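Local coordinates for phosphotriesterase, putative (Deinococcus radiodurans, PDB 4J35), which probably hydrolyses lactones as a metal-dependent enzyme of the phosphotriesterase family, here engineered for organophosphate hydrolysis and carrying cobalt ions, at residues E119-E122 / M123-E127; G194-P197 / A198-M201; Y154-L157 / F158-A162. The protein carries 7 engineered substitutions. All coordinates share one frame; numbering follows the deposited sequence.

Contact 1: residues E119-E122 / M123-E127; sequences EIYE and MMRTE
Ile120 and Met124, one helical turn apart, run side by side and point the same way. The methyl CG2 of Ile120 lies 3.7 Å from the terminal methyl CE of Met124. The extended Met124 chain keeps CE alongside the Ile120 branch. This is the tight side of the helix. It is pressed on helix 153-169, where Met124 meets Val165.

Tyr121 and Arg125 mark the border. With CG anti to the backbone N (chi1 158°), the Tyr121 ring leans along the helix, and Arg125 CB sits over one of its faces. Arg125 CD comes 3.4 Å from Tyr121 OH, which is hydrogen-bonded to Glu168.

The opposite side is polar. Glu122 is exposed and bends at chi2 toward Arg125. Its OE1 forms a salt bridge of 2.9 Å with Arg125 NH2. The bond enters near the guanidinium plane, while carboxylate and guanidinium planes stand 73° apart. Glu122 O takes two donors of Thr126, the backbone N and the hydroxyl, from opposite faces. Thr126 OG1 lies 2.8 Å from Glu122 O.

An apolar stripe inward and an i to i+3 ion pair outward are typical of an amphipathic helix on the outside of a TIM barrel.

Contact 2: residues G194-P197 / A198-M201; sequences GADP and ARIM
Asp196 turns its carboxylate forward over the two residues that follow Pro197. A chi1 of -175° sets the carboxylate beside its own carbonyl carbon and brings Asp196 OD1 to Ala198 N at 3.0 Å. The N-H reaches OD1 from above the carboxylate plane, not within it. Asp196 O in turn accepts Arg199 N, also at 3.0 Å.

The side chains of Asp196 and Arg199 slant across each other. OD2 of Asp196 rests 3.7 Å from the aliphatic CG of Arg199, and the carboxylate and guanidinium planes differ by 37°. The charged ends do not meet: Asp196 OD2 is 5.6 Å from Arg199 NE. The Arg199 chain bends away at chi2 and chi3, and its guanidinium bonds to the carbonyls of Gly170, Arg320 and Gly323.

Ile200 points the other way, under the turn. Its CG1 packs 3.4 Å from Asp196 O, and its CD1 lies 3.8 Å from Ala195 CB. A weak bond joins Ile200 N to Pro197 O.

This is an Asx-Pro turn combined with a type I beta turn over Asp196-Arg199. It links helix 183-192 to strand 200-202, as the helix-to-strand loops of a TIM barrel do.

Contact 3: residues Y154-L157 / F158-A162; sequences YEQL and FFRAA
Tyr154-Leu157 and Phe158-Ala162 form one unbroken piece of helix 153-169. The i to i+4 bonds run from Phe159 N to Glu155 O, Arg160 N to Gln156 O and Ala161 N to Leu157 O. The bond from Phe159 N to Glu155 O is the longest of the three, at 3.2 Å. Glu155 O also takes a weak bond from Phe158 N.

Phe158 stacks on Tyr154 in a T-shaped pair. The ring centroids are 5.3 Å apart and the planes stand at 85°. Phe158 gives the edge: its CE1 points at the tyrosine face, 3.6 Å from Tyr154 CZ and offset toward the rim. A chi1 of -179° swings the Tyr154 ring to its carbonyl side, where that face meets Phe158. Phe158 CD1 also touches the carbonyl Tyr154 O at 3.4 Å. Replacing Phe158 by an alanine would probably leave the Tyr154 face without its edge partner and open a gap beside it.

On another side, Arg160 folds back over the preceding turn. Its guanidinium lays one face over Gln156 O, and Arg160 NH1 comes 3.5 Å from Gln156 CB. Arg160 NH2 lies 3.7 Å from Leu157 CD2. Arg160 NE is held by a salt bridge to Glu117. Gln156 NE2 bonds to the carbonyl of Ile151.

Phe159 packs against helix 183-192, while Phe158 and Ala161 face helix 116-129. Such a helix, wedged between its two neighbours, is typical of the outer layer of the TIM barrel.

Contacts 1 and 3 lie on successive helices of the barrel and touch directly. Ile120 CG2 is 3.6 Å from Phe158 CD2, and Met124 SD is 3.7 Å from Ala162 N. Their shared seam is apolar and buried. The Glu122-Arg125 pair faces away from it, and Arg160 pairs with Glu117. Contact 1 is the more peripheral. Contact 3 comes nearer the metal site: the side chain of Glu155 is about 8 Å from that of His176. Contact 2 touches neither. Its turn is held mainly by backbone and carboxylate bonds. Ala195 and Ile200 are buried, while Asp196, Pro197 and Ala198 are partly exposed. Leu190 of helix 183-192 touches both Phe159 and Ile200.

Contact 1: residues E119-E122 / M123-E127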
loop_
_atom_site.group_PDB
_atom_site.type_symbol
_atom_site.label_atom_id
_atom_site.label_comp_id
_atom_site.label_asym_id
_atom_site.label_seq_id
_atom_site.Cartn_x
_atom_site.Cartn_y
_atom_site.Cartn_z
ATOM N N GLU A 119 15.919 -13.375 -10.898
ATOM C CA GLU A 119 16.648 -12.308 -10.214
ATOM C C GLU A 119 15.745 -11.522 -9.300
ATOM O O GLU A 119 16.134 -11.163 -8.174
ATOM C CB GLU A 119 17.337 -11.373 -11.223
ATOM C CG GLU A 119 18.496 -12.091 -11.931
ATOM C CD GLU A 119 19.092 -11.263 -13.060
ATOM O OE1 GLU A 119 18.459 -10.265 -13.447
ATOM O OE2 GLU A 119 20.186 -11.610 -13.551
ATOM N N ILE A 120 14.539 -11.242 -9.779
ATOM C CA ILE A 120 13.553 -10.524 -8.984
ATOM C C ILE A 120 13.136 -11.374 -7.799
ATOM O O ILE A 120 13.036 -10.908 -6.687
ATOM C CB ILE A 120 12.328 -10.162 -9.841
ATOM C CG1 ILE A 120 12.771 -9.205 -10.955
ATOM C CG2 ILE A 120 11.218 -9.560 -8.965
ATOM C CD1 ILE A 120 11.760 -9.021 -12.053
ATOM N N TYR A 121 12.900 -12.653 -8.051
ATOM C CA TYR A 121 12.546 -13.547 -6.988
ATOM C C TYR A 121 13.608 -13.508 -5.887
ATOM O O TYR A 121 13.254 -13.490 -4.696
ATOM C CB TYR A 121 12.398 -14.967 -7.557
ATOM C CG TYR A 121 12.550 -16.037 -6.514
ATOM C CD1 TYR A 121 11.513 -16.347 -5.648
ATOM C CD2 TYR A 121 13.744 -16.732 -6.392
ATOM C CE1 TYR A 121 11.655 -17.341 -4.675
ATOM C CE2 TYR A 121 13.904 -17.713 -5.431
ATOM C CZ TYR A 121 12.860 -18.010 -4.573
ATOM O OH TYR A 121 13.033 -18.995 -3.629
ATOM N N GLU A 122 14.889 -13.519 -6.267
ATOM C CA GLU A 122 15.972 -13.573 -5.273
ATOM C C GLU A 122 15.992 -12.308 -4.436
ATOM O O GLU A 122 16.210 -12.348 -3.220
ATOM C CB GLU A 122 17.334 -13.722 -5.932
ATOM C CG GLU A 122 17.567 -15.050 -6.598
ATOM C CD GLU A 122 17.611 -16.223 -5.603
ATOM O OE1 GLU A 122 17.806 -16.000 -4.383
ATOM O OE2 GLU A 122 17.456 -17.380 -6.055
ATOM N N MET A 123 15.782 -11.178 -5.089
ATOM C CA MET A 123 15.698 -9.902 -4.350
ATOM C C MET A 123 14.537 -9.929 -3.363
ATOM O O MET A 123 14.667 -9.571 -2.171
ATOM C CB MET A 123 15.540 -8.740 -5.342
ATOM C CG MET A 123 15.171 -7.412 -4.683
ATOM S SD MET A 123 14.805 -6.166 -5.950
ATOM C CE MET A 123 13.073 -6.565 -6.203
ATOM N N MET A 124 13.362 -10.313 -3.831
ATOM C CA MET A 124 12.225 -10.312 -2.934
ATOM C C MET A 124 12.473 -11.263 -1.773
ATOM O O MET A 124 12.234 -10.913 -0.622
ATOM C CB MET A 124 10.958 -10.712 -3.674
ATOM C CG MET A 124 10.432 -9.643 -4.609
ATOM S SD MET A 124 9.039 -10.276 -5.579
ATOM C CE MET A 124 8.573 -8.765 -6.435
ATOM N N ARG A 125 12.969 -12.464 -2.080
ATOM C CA ARG A 125 13.109 -13.484 -1.055
ATOM C C ARG A 125 14.087 -12.998 -0.002
ATOM O O ARG A 125 13.840 -13.142 1.191
ATOM C CB ARG A 125 13.611 -14.805 -1.647
ATOM C CG ARG A 125 13.689 -15.919 -0.583
ATOM C CD ARG A 125 14.394 -17.162 -1.071
ATOM N NE ARG A 125 15.717 -16.882 -1.632
ATOM C CZ ARG A 125 16.802 -16.596 -0.912
ATOM N NH1 ARG A 125 16.736 -16.537 0.416
ATOM N NH2 ARG A 125 17.964 -16.356 -1.521
ATOM N N THR A 126 15.192 -12.407 -0.457
ATOM C CA THR A 126 16.250 -11.952 0.441
ATOM C C THR A 126 15.744 -10.820 1.330
ATOM O O THR A 126 16.036 -10.756 2.537
ATOM C CB THR A 126 17.483 -11.452 -0.343
ATOM O OG1 THR A 126 18.046 -12.535 -1.097
ATOM C CG2 THR A 126 18.540 -10.864 0.600
ATOM N N GLU A 127 14.975 -9.910 0.748
ATOM C CA GLU A 127 14.528 -8.762 1.532
ATOM C C GLU A 127 13.436 -9.158 2.546
ATOM O O GLU A 127 13.320 -8.548 3.605
ATOM C CB GLU A 127 14.117 -7.599 0.609
ATOM C CG GLU A 127 15.297 -7.021 -0.169
ATOM C CD GLU A 127 14.961 -5.747 -0.955
ATOM O OE1 GLU A 127 13.787 -5.571 -1.352
ATOM O OE2 GLU A 127 15.884 -4.926 -1.151
#

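Contact 2: residues G194-P197 / A198-M201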
loop_
_atom_site.group_PDB
_atom_site.type_symbol
_atom_site.label_atom_id
_atom_site.label_comp_id
_atom_site.label_asym_id
_atom_site.label_seq_id
_atom_site.Cartn_x
_atom_site.Cartn_y
_atom_site.Cartn_z
ATOM N N GLY A 194 -1.001 -19.940 -7.569
ATOM C CA GLY A 194 -1.027 -20.630 -6.289
ATOM C C GLY A 194 -0.765 -19.755 -5.067
ATOM O O GLY A 194 -0.496 -20.255 -3.972
ATOM N N ALA A 195 -0.791 -18.441 -5.247
ATOM C CA ALA A 195 -0.635 -17.565 -4.095
ATOM C C ALA A 195 -1.878 -17.641 -3.212
ATOM O O ALA A 195 -2.994 -17.844 -3.717
ATOM C CB ALA A 195 -0.348 -16.098 -4.545
ATOM N N ASP A 196 -1.689 -17.434 -1.903
ATOM C CA ASP A 196 -2.758 -17.610 -0.913
ATOM C C ASP A 196 -3.702 -16.422 -0.945
ATOM O O ASP A 196 -3.281 -15.307 -0.643
ATOM C CB ASP A 196 -2.119 -17.742 0.468
ATOM C CG ASP A 196 -3.114 -18.047 1.573
ATOM O OD1 ASP A 196 -4.353 -17.997 1.357
ATOM O OD2 ASP A 196 -2.626 -18.309 2.695
ATOM N N PRO A 197 -4.962 -16.625 -1.350
ATOM C CA PRO A 197 -5.796 -15.418 -1.456
ATOM C C PRO A 197 -6.047 -14.713 -0.122
ATOM O O PRO A 197 -6.382 -13.531 -0.114
ATOM C CB PRO A 197 -7.107 -15.933 -2.040
ATOM C CG PRO A 197 -7.109 -17.440 -1.735
ATOM C CD PRO A 197 -5.686 -17.859 -1.731
ATOM N N ALA A 198 -5.851 -15.406 0.988
ATOM C CA ALA A 198 -6.079 -14.800 2.305
ATOM C C ALA A 198 -4.906 -13.901 2.707
ATOM O O ALA A 198 -4.919 -13.291 3.788
ATOM C CB ALA A 198 -6.303 -15.885 3.357
ATOM N N ARG A 199 -3.896 -13.802 1.831
ATOM C CA ARG A 199 -2.754 -12.943 2.071
ATOM C C ARG A 199 -2.519 -12.001 0.890
ATOM O O ARG A 199 -1.419 -11.577 0.669
ATOM C CB ARG A 199 -1.485 -13.770 2.315
ATOM C CG ARG A 199 -1.626 -14.825 3.407
ATOM C CD ARG A 199 -1.508 -14.224 4.807
ATOM N NE ARG A 199 -0.108 -14.014 5.188
ATOM C CZ ARG A 199 0.274 -13.502 6.350
ATOM N NH1 ARG A 199 -0.643 -13.165 7.254
ATOM N NH2 ARG A 199 1.557 -13.386 6.623
ATOM N N ILE A 200 -3.568 -11.681 0.147
ATOM C CA ILE A 200 -3.427 -10.804 -1.007
ATOM C C ILE A 200 -4.403 -9.631 -0.824
ATOM O O ILE A 200 -5.585 -9.837 -0.520
ATOM C CB ILE A 200 -3.786 -11.547 -2.299
ATOM C CG1 ILE A 200 -2.673 -12.558 -2.631
ATOM C CG2 ILE A 200 -4.006 -10.567 -3.430
ATOM C CD1 ILE A 200 -3.018 -13.493 -3.766
ATOM N N MET A 201 -3.900 -8.411 -0.981
ATOM C CA MET A 201 -4.753 -7.238 -0.913
ATOM C C MET A 201 -4.637 -6.525 -2.246
ATOM O O MET A 201 -3.566 -5.986 -2.596
ATOM C CB MET A 201 -4.318 -6.277 0.227
ATOM C CG MET A 201 -5.333 -5.235 0.481
ATOM S SD MET A 201 -4.841 -4.130 1.867
ATOM C CE MET A 201 -3.673 -3.112 0.983
HETATM O O HOH W 1 -6.804 -11.327 1.413
#

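Contact 3: residues Y154-L157 / F158-A162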
loop_
_atom_site.group_PDB
_atom_site.type_symbol
_atom_site.label_atom_id
_atom_site.label_comp_id
_atom_site.label_asym_id
_atom_site.label_seq_id
_atom_site.Cartn_x
_atom_site.Cartn_y
_atom_site.Cartn_z
ATOM N N TYR A 154 6.424 -7.471 -18.829
ATOM C CA TYR A 154 7.384 -6.993 -17.848
ATOM C C TYR A 154 6.857 -6.993 -16.394
ATOM O O TYR A 154 7.504 -7.492 -15.483
ATOM C CB TYR A 154 7.777 -5.583 -18.203
ATOM C CG TYR A 154 8.778 -5.031 -17.250
ATOM C CD1 TYR A 154 9.983 -5.678 -17.044
ATOM C CD2 TYR A 154 8.530 -3.872 -16.563
ATOM C CE1 TYR A 154 10.908 -5.177 -16.172
ATOM C CE2 TYR A 154 9.448 -3.361 -15.682
ATOM C CZ TYR A 154 10.647 -4.011 -15.514
ATOM O OH TYR A 154 11.565 -3.520 -14.633
ATOM N N GLU A 155 5.707 -6.392 -16.177
ATOM C CA GLU A 155 5.049 -6.458 -14.870
ATOM C C GLU A 155 4.824 -7.914 -14.437
ATOM O O GLU A 155 4.924 -8.246 -13.262
ATOM C CB GLU A 155 3.745 -5.679 -14.931
ATOM C CG GLU A 155 3.953 -4.164 -14.849
ATOM C CD GLU A 155 2.847 -3.368 -15.522
ATOM O OE1 GLU A 155 1.827 -3.976 -15.905
ATOM O OE2 GLU A 155 2.991 -2.130 -15.648
ATOM N N GLN A 156 4.572 -8.815 -15.373
ATOM C CA GLN A 156 4.265 -10.175 -14.966
ATOM C C GLN A 156 5.472 -10.891 -14.382
ATOM O O GLN A 156 5.338 -11.825 -13.596
ATOM C CB GLN A 156 3.637 -10.959 -16.110
ATOM C CG GLN A 156 2.232 -10.464 -16.413
ATOM C CD GLN A 156 1.495 -11.408 -17.318
ATOM O OE1 GLN A 156 1.522 -12.622 -17.110
ATOM N NE2 GLN A 156 0.846 -10.865 -18.343
ATOM N N LEU A 157 6.655 -10.430 -14.741
ATOM C CA LEU A 157 7.864 -10.990 -14.165
ATOM C C LEU A 157 7.745 -10.906 -12.657
ATOM O O LEU A 157 8.084 -11.855 -11.963
ATOM C CB LEU A 157 9.092 -10.195 -14.626
ATOM C CG LEU A 157 9.343 -10.222 -16.146
ATOM C CD1 LEU A 157 10.338 -9.150 -16.524
ATOM C CD2 LEU A 157 9.843 -11.571 -16.584
ATOM N N PHE A 158 7.303 -9.733 -12.175
ATOM C CA PHE A 158 7.210 -9.461 -10.758
ATOM C C PHE A 158 6.075 -10.257 -10.121
ATOM O O PHE A 158 6.238 -10.778 -9.030
ATOM C CB PHE A 158 7.038 -7.952 -10.499
ATOM C CG PHE A 158 8.237 -7.116 -10.991
ATOM C CD1 PHE A 158 8.333 -6.719 -12.316
ATOM C CD2 PHE A 158 9.250 -6.721 -10.106
ATOM C CE1 PHE A 158 9.447 -5.954 -12.764
ATOM C CE2 PHE A 158 10.358 -5.992 -10.561
ATOM C CZ PHE A 158 10.438 -5.597 -11.885
ATOM N N PHE A 159 4.935 -10.357 -10.802
ATOM C CA PHE A 159 3.837 -11.176 -10.286
ATOM C C PHE A 159 4.290 -12.618 -10.090
ATOM O O PHE A 159 3.958 -13.241 -9.067
ATOM C CB PHE A 159 2.587 -11.099 -11.192
ATOM C CG PHE A 159 1.740 -9.857 -10.978
ATOM C CD1 PHE A 159 2.228 -8.593 -11.291
ATOM C CD2 PHE A 159 0.446 -9.958 -10.470
ATOM C CE1 PHE A 159 1.467 -7.447 -11.099
ATOM C CE2 PHE A 159 -0.331 -8.812 -10.269
ATOM C CZ PHE A 159 0.173 -7.560 -10.580
ATOM N N ARG A 160 5.047 -13.173 -11.040
ATOM C CA ARG A 160 5.415 -14.586 -10.901
ATOM C C ARG A 160 6.479 -14.747 -9.831
ATOM O O ARG A 160 6.441 -15.694 -9.063
ATOM C CB ARG A 160 5.894 -15.208 -12.257
ATOM C CG ARG A 160 4.793 -15.235 -13.334
ATOM C CD ARG A 160 5.182 -16.071 -14.575
ATOM N NE ARG A 160 6.244 -15.464 -15.357
ATOM C CZ ARG A 160 6.064 -14.579 -16.336
ATOM N NH1 ARG A 160 4.848 -14.166 -16.668
ATOM N NH2 ARG A 160 7.110 -14.102 -16.996
ATOM N N ALA A 161 7.414 -13.804 -9.746
ATOM C CA ALA A 161 8.412 -13.861 -8.672
ATOM C C ALA A 161 7.751 -13.716 -7.288
ATOM O O ALA A 161 8.107 -14.428 -6.351
ATOM C CB ALA A 161 9.457 -12.799 -8.858
ATOM N N ALA A 162 6.810 -12.779 -7.152
ATOM C CA ALA A 162 6.093 -12.614 -5.891
ATOM C C ALA A 162 5.287 -13.867 -5.487
ATOM O O ALA A 162 5.270 -14.246 -4.315
ATOM C CB ALA A 162 5.171 -11.414 -5.972
HETATM O O HOH W 2 2.617 -14.440 -15.795
#